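Local coordinates for putative antidote protein of plasmid maintenance system (Nostoc punctiforme, PDB 3CEC) that probably acts as the antitoxin of a plasmid-maintenance toxin-antitoxin pair and, through its helix-turn-helix domain, probably binds DNA as a transcriptional regulator, at residues L30-N33 with T34-A38; I48-I52 with N53-S57; I62-R65 with L66-L70. All blocks are in the same frame, centred on the assembly; numbering follows the deposited sequence. Where two conformers were deposited one is given.

Interaction 1 (L30-N33 with T34-A38); sequences LDIN and TANFA
The carboxamides of N33 and N36 lie close together at the start of helix 34-41, their planes 24° apart although the two side chains run at about a right angle, and with their backbone NH groups they form a capping box. The other flat group, the phenyl ring of F37, is approached obliquely by the terminal methyl of I32, with I32 CD1 4.2 Å from F37 CD1. I32 precedes the N-cap and F37 lies one turn into the helix, so this pair is a hydrophobic staple straddling the box.

In the box, N33 is the N-cap. Its CG lies between its own backbone N and carbonyl carbon (chi1 62°), which turns the amide toward the NH groups of the first turn. N36 N donates to N33 OD1 at 2.8 Å, although the modelled place of that oxygen is somewhat doubtful. In return N33 N donates to N36 OD1 over 3.0 Å in a virtually straight bond (178°), N33 N standing above the plane of the N36 amide. Asparagine suits the N-cap because its short side chain brings a carbonyl oxygen to N36 N, which has no earlier helical turn to serve it; at N36 the same group takes up the N-cap NH. The main chain joins in, F37 N donating to N33 O at 3.0 Å.

Just upstream, D31 takes a positive phi in the Schellman motif closing helix 19-30, where I32 N returns to L27 O. The fold is that of a helix-turn-helix domain: F37 runs inward onto I23 and L27 of helix 19-30 and L66 and L70 of helix 60-70, and the hydroxyl of T34 bonds to N45. I32 CB also lies 3.6 Å from N36 OD1.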
ATOM      1  N   LEU A  30      16.381   6.998  -2.643  1.00  8.55           N
ATOM      2  CA  LEU A  30      16.920   7.887  -1.599  1.00  6.90           C
ATOM      3  C   LEU A  30      18.099   7.256  -0.879  1.00 11.31           C
ATOM      4  O   LEU A  30      18.844   7.913  -0.149  1.00 12.24           O
ATOM      5  CB  LEU A  30      15.883   8.169  -0.520  1.00  8.32           C
ATOM      6  CG  LEU A  30      14.725   9.074  -0.876  1.00  8.50           C
ATOM      7  CD1 LEU A  30      13.656   9.122   0.223  1.00 11.73           C
ATOM      8  CD2 LEU A  30      15.219  10.472  -1.208  1.00 11.19           C
ATOM      9  N   ASP A  31      18.272   5.975  -1.050  0.50 10.05           N
ATOM     10  CA  ASP A  31      19.340   5.261  -0.331  0.50 11.90           C
ATOM     11  C   ASP A  31      19.117   5.385   1.174  0.50 11.35           C
ATOM     12  O   ASP A  31      20.026   5.762   1.934  0.50  8.78           O
ATOM     13  CB  ASP A  31      20.726   5.798  -0.716  0.50  9.81           C
ATOM     14  CG  ASP A  31      21.219   5.254  -2.046  0.50 17.13           C
ATOM     15  OD1 ASP A  31      21.130   4.017  -2.263  0.50 17.86           O
ATOM     16  OD2 ASP A  31      21.705   6.062  -2.875  0.50 19.02           O
ATOM     17  N   ILE A  32      17.875   5.138   1.591  1.00 11.09           N
ATOM     18  CA  ILE A  32      17.597   5.032   3.025  1.00 12.27           C
ATOM     19  C   ILE A  32      16.815   3.743   3.288  1.00 12.97           C
ATOM     20  O   ILE A  32      16.265   3.089   2.375  1.00 13.64           O
ATOM     21  CB  ILE A  32      16.898   6.240   3.638  1.00 15.26           C
ATOM     22  CG1 ILE A  32      15.468   6.400   3.133  1.00 12.75           C
ATOM     23  CG2 ILE A  32      17.711   7.580   3.352  1.00 14.57           C
ATOM     24  CD1 ILE A  32      14.616   7.426   3.900  1.00 14.08           C
ATOM     25  N   ASN A  33      16.818   3.339   4.546  1.00 11.43           N
ATOM     26  CA  ASN A  33      16.167   2.097   4.872  1.00 10.73           C
ATOM     27  C   ASN A  33      14.819   2.327   5.532  1.00  9.98           C
ATOM     28  O   ASN A  33      14.431   3.460   5.804  1.00  9.93           O
ATOM     29  CB  ASN A  33      17.064   1.152   5.700  1.00 10.93           C
ATOM     30  CG  ASN A  33      17.449   1.738   7.055  1.00 12.37           C
ATOM     31  OD1 ASN A  33      16.677   2.453   7.669  1.00 15.03           O
ATOM     32  ND2 ASN A  33      18.607   1.338   7.579  1.00 13.69           N
ATOM     33  N   THR A  34      14.147   1.194   5.818  1.00 11.50           N
ATOM     34  CA  THR A  34      12.771   1.270   6.338  1.00 11.07           C
ATOM     35  C   THR A  34      12.792   1.891   7.719  1.00 10.33           C
ATOM     36  O   THR A  34      11.909   2.673   8.094  1.00 11.13           O
ATOM     37  CB  THR A  34      12.037  -0.074   6.375  1.00 10.34           C
ATOM     38  OG1 THR A  34      12.833  -1.022   7.130  1.00 13.92           O
ATOM     39  CG2 THR A  34      11.871  -0.666   4.974  1.00 11.62           C
ATOM     40  N   ALA A  35      13.809   1.572   8.513  1.00 10.72           N
ATOM     41  CA  ALA A  35      13.898   2.146   9.893  1.00 10.91           C
ATOM     42  C   ALA A  35      14.078   3.659   9.891  1.00 11.48           C
ATOM     43  O   ALA A  35      13.451   4.373  10.687  1.00 13.08           O
ATOM     44  CB  ALA A  35      15.035   1.419  10.675  1.00 13.03           C
ATOM     45  N   ASN A  36      14.873   4.147   8.938  1.00 11.70           N
ATOM     46  CA  ASN A  36      15.156   5.568   8.770  1.00 14.19           C
ATOM     47  C   ASN A  36      13.839   6.251   8.386  1.00 11.44           C
ATOM     48  O   ASN A  36      13.457   7.308   8.896  1.00 13.07           O
ATOM     49  CB  ASN A  36      16.109   5.864   7.602  1.00 13.83           C
ATOM     50  CG  ASN A  36      17.495   5.220   7.721  1.00 25.04           C
ATOM     51  OD1 ASN A  36      18.155   4.901   6.681  1.00 20.69           O
ATOM     52  ND2 ASN A  36      17.972   5.103   8.955  1.00 20.87           N
ATOM     53  N   PHE A  37      13.091   5.600   7.509  1.00 10.23           N
ATOM     54  CA  PHE A  37      11.879   6.248   6.992  1.00 10.82           C
ATOM     55  C   PHE A  37      10.800   6.208   8.066  1.00 10.49           C
ATOM     56  O   PHE A  37      10.041   7.181   8.253  1.00 10.97           O
ATOM     57  CB  PHE A  37      11.384   5.524   5.751  1.00  9.82           C
ATOM     58  CG  PHE A  37      10.308   6.265   5.006  1.00  8.68           C
ATOM     59  CD1 PHE A  37      10.501   7.571   4.605  1.00 11.72           C
ATOM     60  CD2 PHE A  37       9.182   5.585   4.556  1.00  7.44           C
ATOM     61  CE1 PHE A  37       9.505   8.238   3.905  1.00 12.19           C
ATOM     62  CE2 PHE A  37       8.223   6.249   3.824  1.00 12.48           C
ATOM     63  CZ  PHE A  37       8.371   7.526   3.494  1.00 11.99           C
ATOM     64  N   ALA A  38      10.769   5.099   8.806  1.00 10.10           N
ATOM     65  CA  ALA A  38       9.774   4.970   9.917  1.00 10.99           C
ATOM     66  C   ALA A  38      10.014   6.050  10.967  1.00  9.76           C
ATOM     67  O   ALA A  38       9.084   6.667  11.498  1.00  9.85           O
ATOM     68  CB  ALA A  38       9.828   3.550  10.561  1.00 11.96           C
TER

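Interaction 2 (I48-I52 with N53-S57); sequences IQEVI and NGQRS
From E50 to Q55 the backbone ends helix 45-52 in a Schellman motif: Q55 N reaches back to E50 O at 2.8 Å, G54 N bonds to V51 O at 3.0 Å, and G54 carries the positive phi (70°) that takes the chain out of the helix. Glycine enters this left-handed conformation readily because it has no CB to clash with its own backbone. E50 O also receives a weak bond from R56 N.

The charged ends of E50 and R56 meet across the same turn. The guanidinium comes side-on, with NE at 2.6 Å and NH2 at 2.7 Å from the single oxygen E50 OE1, which lies at the guanidinium edge and in its plane. Carboxylate and guanidinium are nearly coplanar, 27° apart. The arginine chain leaves CA extended and bends at chi3 (-64°), which folds its tip back to the glutamate. The other oxygen, E50 OE2, accepts from Q46, so both carboxylate oxygens are engaged. Between backbone and salt bridge, the aliphatic part of R56 crosses V51, R56 CD lying 4.1 Å from V51 CG2.

The N53 carboxamide links two glutamines beside the last turn. Its ND2 donates to Q55 OE1 at 3.0 Å, nearly head-on to that carbonyl, and its OD1 accepts from Q49 NE2 at 3.2 Å, with Q49 NE2 above the plane of the N53 amide. This last bond is less certain, since Q49 was modelled in two conformers, and the same doubt attaches to the bond between Q49 OE1 and T34.

The contact ends the second helix of the helix-turn-helix, which in such domains usually reads DNA. On its inner side I48 rests on T34, A38 and L41 of helix 34-41, V51 and I52 pack on I23 of helix 19-30, and V51 also touches I58 in the loop leading to helix 60-70.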
ATOM      1  N   ILE A  48       6.049   0.073   8.691  1.00 11.51           N
ATOM      2  CA  ILE A  48       6.475   0.446   7.336  1.00 11.86           C
ATOM      3  C   ILE A  48       6.788  -0.800   6.537  1.00 10.90           C
ATOM      4  O   ILE A  48       6.449  -0.925   5.373  1.00 12.41           O
ATOM      5  CB  ILE A  48       7.688   1.435   7.352  1.00 16.03           C
ATOM      6  CG1 ILE A  48       7.169   2.778   7.809  1.00 20.05           C
ATOM      7  CG2 ILE A  48       8.349   1.599   5.956  1.00 23.88           C
ATOM      8  CD1 ILE A  48       6.018   3.336   6.965  1.00 28.25           C
ATOM      9  N   GLN A  49       7.433  -1.762   7.181  0.50 11.18           N
ATOM     10  CA  GLN A  49       7.817  -2.949   6.447  0.50 10.40           C
ATOM     11  C   GLN A  49       6.574  -3.737   6.026  0.50  9.73           C
ATOM     12  O   GLN A  49       6.558  -4.353   4.938  0.50 10.63           O
ATOM     13  CB  GLN A  49       8.778  -3.817   7.261  0.50 10.66           C
ATOM     14  CG  GLN A  49       9.561  -4.778   6.406  0.50 12.14           C
ATOM     15  CD  GLN A  49      10.432  -4.079   5.385  0.50 19.63           C
ATOM     16  OE1 GLN A  49      11.320  -3.301   5.746  0.50 23.11           O
ATOM     17  NE2 GLN A  49      10.198  -4.366   4.100  0.50 19.16           N
ATOM     18  N   GLU A  50       5.537  -3.710   6.875  1.00  9.30           N
ATOM     19  CA  GLU A  50       4.279  -4.416   6.562  1.00 11.13           C
ATOM     20  C   GLU A  50       3.589  -3.776   5.384  1.00 13.06           C
ATOM     21  O   GLU A  50       2.977  -4.466   4.579  1.00 15.14           O
ATOM     22  CB  GLU A  50       3.367  -4.555   7.767  1.00 10.17           C
ATOM     23  CG  GLU A  50       3.989  -5.487   8.802  1.00 13.52           C
ATOM     24  CD  GLU A  50       3.275  -5.425  10.160  1.00 19.77           C
ATOM     25  OE1 GLU A  50       2.503  -4.470  10.406  1.00 20.93           O
ATOM     26  OE2 GLU A  50       3.536  -6.325  11.005  1.00 22.54           O
ATOM     27  N   VAL A  51       3.680  -2.445   5.297  1.00 10.05           N
ATOM     28  CA  VAL A  51       3.074  -1.737   4.136  1.00 10.64           C
ATOM     29  C   VAL A  51       3.843  -2.112   2.879  1.00 11.50           C
ATOM     30  O   VAL A  51       3.286  -2.479   1.839  1.00 11.19           O
ATOM     31  CB  VAL A  51       3.053  -0.229   4.348  1.00 11.54           C
ATOM     32  CG1 VAL A  51       2.562   0.506   3.064  1.00 11.86           C
ATOM     33  CG2 VAL A  51       2.134   0.170   5.522  1.00 12.17           C
ATOM     34  N   ILE A  52       5.152  -2.078   2.991  1.00 12.01           N
ATOM     35  CA  ILE A  52       6.030  -2.405   1.858  1.00 13.41           C
ATOM     36  C   ILE A  52       5.756  -3.787   1.336  1.00 14.13           C
ATOM     37  O   ILE A  52       5.760  -4.030   0.110  1.00 14.61           O
ATOM     38  CB  ILE A  52       7.499  -2.249   2.226  1.00 15.73           C
ATOM     39  CG1 ILE A  52       7.793  -0.777   2.366  1.00 12.10           C
ATOM     40  CG2 ILE A  52       8.435  -2.861   1.126  1.00 17.07           C
ATOM     41  CD1 ILE A  52       9.266  -0.454   2.858  1.00 13.04           C
ATOM     42  N   ASN A  53       5.523  -4.710   2.268  1.00 14.62           N
ATOM     43  CA  ASN A  53       5.370  -6.146   1.927  1.00 17.90           C
ATOM     44  C   ASN A  53       3.945  -6.472   1.514  1.00 20.42           C
ATOM     45  O   ASN A  53       3.610  -7.624   1.222  1.00 20.86           O
ATOM     46  CB  ASN A  53       5.749  -7.080   3.074  1.00 18.20           C
ATOM     47  CG  ASN A  53       7.195  -6.940   3.581  1.00 25.95           C
ATOM     48  OD1 ASN A  53       8.105  -6.488   2.886  1.00 34.47           O
ATOM     49  ND2 ASN A  53       7.407  -7.410   4.818  1.00 29.29           N
ATOM     50  N   GLY A  54       3.090  -5.461   1.503  1.00 17.91           N
ATOM     51  CA  GLY A  54       1.695  -5.621   1.110  1.00 19.44           C
ATOM     52  C   GLY A  54       0.860  -6.400   2.106  1.00 20.87           C
ATOM     53  O   GLY A  54      -0.202  -6.959   1.752  1.00 24.23           O
ATOM     54  N   GLN A  55       1.325  -6.439   3.354  1.00 16.62           N
ATOM     55  CA  GLN A  55       0.591  -7.072   4.466  1.00 17.39           C
ATOM     56  C   GLN A  55      -0.309  -6.145   5.280  1.00 17.70           C
ATOM     57  O   GLN A  55      -1.134  -6.569   6.117  1.00 21.10           O
ATOM     58  CB  GLN A  55       1.569  -7.704   5.448  1.00 19.96           C
ATOM     59  CG  GLN A  55       2.550  -8.678   4.874  1.00 28.12           C
ATOM     60  CD  GLN A  55       3.640  -8.960   5.890  1.00 34.47           C
ATOM     61  OE1 GLN A  55       4.791  -8.520   5.744  1.00 43.09           O
ATOM     62  NE2 GLN A  55       3.261  -9.632   6.977  1.00 47.82           N
ATOM     63  N   ARG A  56      -0.114  -4.854   5.084  1.00 14.10           N
ATOM     64  CA  ARG A  56      -0.837  -3.862   5.818  1.00 15.52           C
ATOM     65  C   ARG A  56      -1.266  -2.775   4.840  1.00 14.65           C
ATOM     66  O   ARG A  56      -0.495  -2.339   3.992  1.00 16.46           O
ATOM     67  CB  ARG A  56       0.078  -3.263   6.911  1.00 15.94           C
ATOM     68  CG  ARG A  56      -0.481  -2.124   7.680  1.00 20.71           C
ATOM     69  CD  ARG A  56       0.480  -1.657   8.762  1.00 21.19           C
ATOM     70  NE  ARG A  56       0.693  -2.693   9.771  1.00 23.78           N
ATOM     71  CZ  ARG A  56      -0.208  -3.033  10.698  1.00 32.64           C
ATOM     72  NH1 ARG A  56      -1.384  -2.414  10.760  1.00 30.29           N
ATOM     73  NH2 ARG A  56       0.064  -3.998  11.574  1.00 34.98           N
ATOM     74  N   SER A  57      -2.503  -2.346   4.986  1.00 12.46           N
ATOM     75  CA  SER A  57      -3.016  -1.245   4.174  1.00 10.57           C
ATOM     76  C   SER A  57      -2.581   0.098   4.712  1.00 11.44           C
ATOM     77  O   SER A  57      -2.421   0.286   5.938  1.00 14.29           O
ATOM     78  CB  SER A  57      -4.547  -1.246   4.152  1.00 16.39           C
ATOM     79  OG  SER A  57      -4.976  -2.429   3.539  1.00 21.84           O
TER

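Interaction 3 (I62-R65 with L66-L70); sequences IAIR and LGKAL
I62 and L66, one turn apart, carry the apolar contact: their side chains run alongside each other in a common direction, and the branch methyl I62 CG2 touches L66 CD1 at 3.6 Å. With chi1 at -68°, I62 CG2 lies opposite the backbone nitrogen and on the L66 side, while CG1 takes the other direction. On a more exposed side I64 and K68 repeat the pattern loosely, with I64 CG2 4.0 Å from K68 CE; the long aliphatic chain lets a methylene of the lysine brush the isoleucine before its ammonium group turns off at chi4.

The hydrogen bonds are those of a regular alpha-helix, L66 N to I62 O at 2.9 Å and G67 N to A63 O at 2.8 Å, continued by K68 to I64 and A69 to R65. This is helix 60-70 of the helix-turn-helix domain, and its inner side is aliphatic: L66 wedges among I23, F37, L41 and W77, and A63, small enough to allow close approach, rests on P74 and L78 of helix 74-101.

The charged group of R65 looks outside the two segments, with NE in a salt bridge to D61 and NH1 donating to the backbone oxygen of L41.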
ATOM      1  N   ILE A  62      -1.421   6.971   8.162  1.00  8.20           N
ATOM      2  CA  ILE A  62      -0.189   6.718   7.390  1.00  7.28           C
ATOM      3  C   ILE A  62      -0.121   7.578   6.151  1.00  6.41           C
ATOM      4  O   ILE A  62       0.948   8.167   5.845  1.00  7.34           O
ATOM      5  CB  ILE A  62      -0.015   5.243   7.034  1.00 10.78           C
ATOM      6  CG1 ILE A  62       0.255   4.448   8.314  1.00 10.10           C
ATOM      7  CG2 ILE A  62       1.107   5.081   5.990  1.00  8.19           C
ATOM      8  CD1 ILE A  62       0.094   2.891   8.093  1.00 12.48           C
ATOM      9  N   ALA A  63      -1.257   7.758   5.492  1.00  3.84           N
ATOM     10  CA  ALA A  63      -1.332   8.653   4.290  1.00  6.37           C
ATOM     11  C   ALA A  63      -0.990  10.092   4.643  1.00  6.84           C
ATOM     12  O   ALA A  63      -0.215  10.732   3.934  1.00  6.50           O
ATOM     13  CB  ALA A  63      -2.680   8.558   3.610  1.00  7.34           C
ATOM     14  N   ILE A  64      -1.465  10.565   5.787  1.00  5.40           N
ATOM     15  CA  ILE A  64      -1.138  11.914   6.252  1.00  6.87           C
ATOM     16  C   ILE A  64       0.326  12.080   6.504  1.00  5.35           C
ATOM     17  O   ILE A  64       0.991  13.022   6.112  1.00  7.06           O
ATOM     18  CB  ILE A  64      -1.989  12.325   7.464  1.00  6.72           C
ATOM     19  CG1 ILE A  64      -3.431  12.476   7.074  1.00  9.13           C
ATOM     20  CG2 ILE A  64      -1.347  13.600   8.132  1.00  9.29           C
ATOM     21  CD1 ILE A  64      -3.709  13.812   6.399  1.00 13.20           C
ATOM     22  N   ARG A  65       0.923  11.068   7.142  1.00  5.33           N
ATOM     23  CA  ARG A  65       2.352  11.130   7.440  1.00  5.67           C
ATOM     24  C   ARG A  65       3.212  11.108   6.159  1.00  5.52           C
ATOM     25  O   ARG A  65       4.137  11.883   6.027  1.00  8.80           O
ATOM     26  CB  ARG A  65       2.750   9.995   8.369  1.00  6.69           C
ATOM     27  CG  ARG A  65       2.084  10.018   9.761  1.00  7.34           C
ATOM     28  CD  ARG A  65       2.411   8.732  10.568  1.00  8.56           C
ATOM     29  NE  ARG A  65       1.553   8.643  11.746  1.00  8.32           N
ATOM     30  CZ  ARG A  65       1.849   9.215  12.892  1.00  5.60           C
ATOM     31  NH1 ARG A  65       3.031   9.813  13.080  1.00  6.98           N
ATOM     32  NH2 ARG A  65       0.971   9.151  13.875  1.00  6.60           N
ATOM     33  N   LEU A  66       2.822  10.238   5.238  1.00  5.85           N
ATOM     34  CA  LEU A  66       3.491  10.141   3.939  1.00  5.64           C
ATOM     35  C   LEU A  66       3.403  11.446   3.224  1.00  6.25           C
ATOM     36  O   LEU A  66       4.413  11.965   2.703  1.00  8.11           O
ATOM     37  CB  LEU A  66       2.940   8.996   3.097  1.00  5.45           C
ATOM     38  CG  LEU A  66       3.322   7.573   3.601  1.00  4.10           C
ATOM     39  CD1 LEU A  66       2.358   6.520   2.966  1.00  5.88           C
ATOM     40  CD2 LEU A  66       4.767   7.250   3.309  1.00  9.21           C
ATOM     41  N   GLY A  67       2.227  12.000   3.239  1.00  6.11           N
ATOM     42  CA  GLY A  67       1.904  13.242   2.537  1.00  6.20           C
ATOM     43  C   GLY A  67       2.805  14.360   3.067  1.00  9.08           C
ATOM     44  O   GLY A  67       3.348  15.174   2.283  1.00 10.71           O
ATOM     45  N   LYS A  68       2.938  14.448   4.389  1.00  8.05           N
ATOM     46  CA  LYS A  68       3.749  15.530   5.006  1.00  9.80           C
ATOM     47  C   LYS A  68       5.219  15.298   4.767  1.00 10.40           C
ATOM     48  O   LYS A  68       5.986  16.244   4.394  1.00 12.37           O
ATOM     49  CB  LYS A  68       3.447  15.660   6.476  1.00 10.73           C
ATOM     50  CG  LYS A  68       2.061  16.219   6.759  1.00 13.40           C
ATOM     51  CD  LYS A  68       1.982  16.613   8.205  1.00 17.15           C
ATOM     52  CE  LYS A  68       0.581  17.058   8.610  1.00 16.37           C
ATOM     53  NZ  LYS A  68       0.090  18.292   7.901  1.00 16.81           N
ATOM     54  N   ALA A  69       5.682  14.079   4.984  1.00  7.58           N
ATOM     55  CA  ALA A  69       7.116  13.775   4.878  1.00  9.65           C
ATOM     56  C   ALA A  69       7.634  13.952   3.474  1.00  7.76           C
ATOM     57  O   ALA A  69       8.771  14.395   3.288  1.00 10.18           O
ATOM     58  CB  ALA A  69       7.449  12.378   5.406  1.00 10.32           C
ATOM     59  N   LEU A  70       6.823  13.556   2.500  1.00  7.88           N
ATOM     60  CA  LEU A  70       7.232  13.555   1.077  1.00  5.01           C
ATOM     61  C   LEU A  70       6.810  14.796   0.337  1.00  9.02           C
ATOM     62  O   LEU A  70       7.341  15.147  -0.711  1.00  9.99           O
ATOM     63  CB  LEU A  70       6.635  12.314   0.377  1.00  8.80           C
ATOM     64  CG  LEU A  70       7.152  10.985   0.978  1.00  6.53           C
ATOM     65  CD1 LEU A  70       6.383   9.863   0.274  1.00  8.98           C
ATOM     66  CD2 LEU A  70       8.645  10.779   0.790  1.00  9.59           C
TER

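How the interactions relate
The three contacts follow in series along the chain, none nested in or crossing another. Interaction 1 closes the short turn between helices 19-30 and 34-41; interaction 2 closes the exit from helix 45-52 into the loop toward helix 60-70; interaction 3 closes no loop but lies within helix 60-70 itself. Their centres stand about 14 to 15 Å apart, yet each touches the others. T34 and A38 meet I48 where the two helices of the helix-turn-helix pack, F37 CZ reaches L66 CD2 at 3.6 Å, and V51 CG2 lies 4.3 Å from I62 CD1. Helices 34-41, 45-52 and 60-70 are thus drawn together in one small helical domain.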